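Local coordinates for PGRP-Hd - Peptidoglycan recognition protein homologue (Alvinella pompejana, PDB 3EP1), which probably binds bacterial peptidoglycan as an innate immune recognition protein of the N-acetylmuramoyl-L-alanine amidase family, at residues Phe30-Gly35 with Gln101-Arg106. Numbering follows the deposited sequence.
Sequences FLWQTG and QHTKGR
Thr103 sits over one face of the Phe30 ring, its CB 4.3 Å from the ring centroid in a CH-pi contact displaced toward the rim. Thr103 OG1 lies over the same face, 3.3 Å from Phe30 CD2. With that hydroxyl at chi1 69°, the methyl CG2 falls anti to the carbonyl carbon, which turns it toward Phe30 CB at 3.3 Å. The same methyl comes up to the Trp32 indole edge in its plane, 2.9 Å from NE1, a separation too short to be trusted in detail. His102 O lies oblique to the indole, 3.1 Å from Trp32 CZ2, its angle to NE1 too poor for a hydrogen bond. At the far rim Phe30 CZ points at the middle of one guanidinium face, 3.7 Å from Arg106 CZ, the two planes 78° apart; Arg106 NH1 forms a salt bridge with Glu28. In the mixed sheet of this amidase-like fold, strand 26-33 pairs with strand 110-115, and the loop leading into the latter covers Phe30 and Trp32. A type II beta turn, closed by Arg106 N to Thr103 O at 2.8 Å, sets both residues against the one ring. Shortening Phe30 to an alanine is likely to open a gap under Thr103 and leave one guanidinium face without the ring edge packed on it.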
loop_
_atom_site.group_PDB
_atom_site.type_symbol
_atom_site.label_atom_id
_atom_site.label_comp_id
_atom_site.label_asym_id
_atom_site.label_seq_id
_atom_site.Cartn_x
_atom_site.Cartn_y
_atom_site.Cartn_z
ATOM N N PHE A 30 7.897 9.935 11.767
ATOM C CA PHE A 30 9.096 10.113 12.579
ATOM C C PHE A 30 9.987 8.885 12.512
ATOM O O PHE A 30 9.552 7.783 12.836
ATOM C CB PHE A 30 8.713 10.408 14.033
ATOM C CG PHE A 30 8.084 11.754 14.225
ATOM C CD1 PHE A 30 8.813 12.917 13.969
ATOM C CD2 PHE A 30 6.756 11.867 14.618
ATOM C CE1 PHE A 30 8.225 14.171 14.099
ATOM C CE2 PHE A 30 6.156 13.121 14.752
ATOM C CZ PHE A 30 6.893 14.274 14.490
ATOM N N LEU A 31 11.237 9.085 12.097
ATOM C CA LEU A 31 12.202 7.995 11.970
ATOM C C LEU A 31 13.139 7.849 13.162
ATOM O O LEU A 31 13.819 8.800 13.554
ATOM C CB LEU A 31 13.040 8.169 10.699
ATOM C CG LEU A 31 12.534 7.536 9.398
ATOM C CD1 LEU A 31 13.558 7.764 8.299
ATOM C CD2 LEU A 31 12.318 6.042 9.584
ATOM N N TRP A 32 13.166 6.651 13.730
ATOM C CA TRP A 32 14.019 6.344 14.876
ATOM C C TRP A 32 14.769 5.061 14.609
ATOM O O TRP A 32 14.211 4.129 14.052
ATOM C CB TRP A 32 13.196 6.131 16.141
ATOM C CG TRP A 32 12.548 7.342 16.671
ATOM C CD1 TRP A 32 11.390 7.915 16.237
ATOM C CD2 TRP A 32 13.008 8.135 17.769
ATOM N NE1 TRP A 32 11.095 9.015 17.003
ATOM C CE2 TRP A 32 12.071 9.176 17.950
ATOM C CE3 TRP A 32 14.123 8.066 18.620
ATOM C CZ2 TRP A 32 12.209 10.143 18.951
ATOM C CZ3 TRP A 32 14.261 9.026 19.616
ATOM C CH2 TRP A 32 13.306 10.051 19.772
ATOM N N GLN A 33 16.029 5.012 15.017
ATOM C CA GLN A 33 16.836 3.816 14.835
ATOM C C GLN A 33 16.815 3.068 16.165
ATOM O O GLN A 33 16.782 3.703 17.224
ATOM C CB GLN A 33 18.275 4.195 14.499
ATOM C CG GLN A 33 19.090 4.618 15.709
ATOM C CD GLN A 33 20.496 5.046 15.354
ATOM O OE1 GLN A 33 21.208 4.347 14.640
ATOM N NE2 GLN A 33 20.906 6.199 15.865
ATOM N N THR A 34 16.824 1.737 16.126
ATOM C CA THR A 34 16.831 0.979 17.371
ATOM C C THR A 34 18.214 1.061 18.021
ATOM O O THR A 34 18.386 0.750 19.202
ATOM C CB THR A 34 16.398 -0.489 17.154
ATOM O OG1 THR A 34 17.246 -1.125 16.193
ATOM C CG2 THR A 34 14.959 -0.528 16.667
ATOM N N GLY A 35 19.200 1.492 17.244
ATOM C CA GLY A 35 20.534 1.678 17.782
ATOM C C GLY A 35 21.575 0.600 17.585
ATOM O O GLY A 35 21.265 -0.545 17.244
ATOM N N GLN A 101 3.933 5.906 20.979
ATOM C CA GLN A 101 4.640 6.607 22.049
ATOM C C GLN A 101 6.124 6.581 21.670
ATOM O O GLN A 101 6.944 5.975 22.350
ATOM C CB GLN A 101 4.385 5.910 23.395
ATOM C CG GLN A 101 2.949 6.094 23.891
ATOM C CD GLN A 101 2.581 5.199 25.065
ATOM O OE1 GLN A 101 2.472 3.981 24.926
ATOM N NE2 GLN A 101 2.388 5.807 26.231
ATOM N N HIS A 102 6.438 7.256 20.569
ATOM C CA HIS A 102 7.786 7.312 20.008
ATOM C C HIS A 102 8.428 8.698 19.965
ATOM O O HIS A 102 9.650 8.826 20.049
ATOM C CB HIS A 102 7.747 6.727 18.597
ATOM C CG HIS A 102 6.598 7.228 17.777
ATOM N ND1 HIS A 102 6.595 8.467 17.177
ATOM C CD2 HIS A 102 5.390 6.677 17.507
ATOM C CE1 HIS A 102 5.436 8.661 16.573
ATOM N NE2 HIS A 102 4.686 7.589 16.759
ATOM N N THR A 103 7.620 9.739 19.814
ATOM C CA THR A 103 8.165 11.090 19.775
ATOM C C THR A 103 7.358 11.974 20.725
ATOM O O THR A 103 6.301 12.493 20.371
ATOM C CB THR A 103 8.125 11.666 18.347
ATOM O OG1 THR A 103 6.766 11.895 17.964
ATOM C CG2 THR A 103 8.744 10.693 17.370
ATOM N N LYS A 104 7.878 12.130 21.938
ATOM C CA LYS A 104 7.215 12.903 22.981
ATOM C C LYS A 104 6.584 14.185 22.479
ATOM O O LYS A 104 7.250 15.031 21.885
ATOM C CB LYS A 104 8.195 13.211 24.116
ATOM N N GLY A 105 5.282 14.303 22.713
ATOM C CA GLY A 105 4.556 15.489 22.308
ATOM C C GLY A 105 4.049 15.527 20.880
ATOM O O GLY A 105 3.180 16.340 20.568
ATOM N N ARG A 106 4.556 14.642 20.026
ATOM C CA ARG A 106 4.162 14.621 18.616
ATOM C C ARG A 106 3.517 13.313 18.125
ATOM O O ARG A 106 3.446 13.071 16.921
ATOM C CB ARG A 106 5.392 14.902 17.753
ATOM C CG ARG A 106 6.301 16.000 18.281
ATOM C CD ARG A 106 5.947 17.345 17.717
ATOM N NE ARG A 106 6.597 17.591 16.432
ATOM C CZ ARG A 106 5.949 17.775 15.283
ATOM N NH1 ARG A 106 4.617 17.732 15.252
ATOM N NH2 ARG A 106 6.636 18.028 14.169
#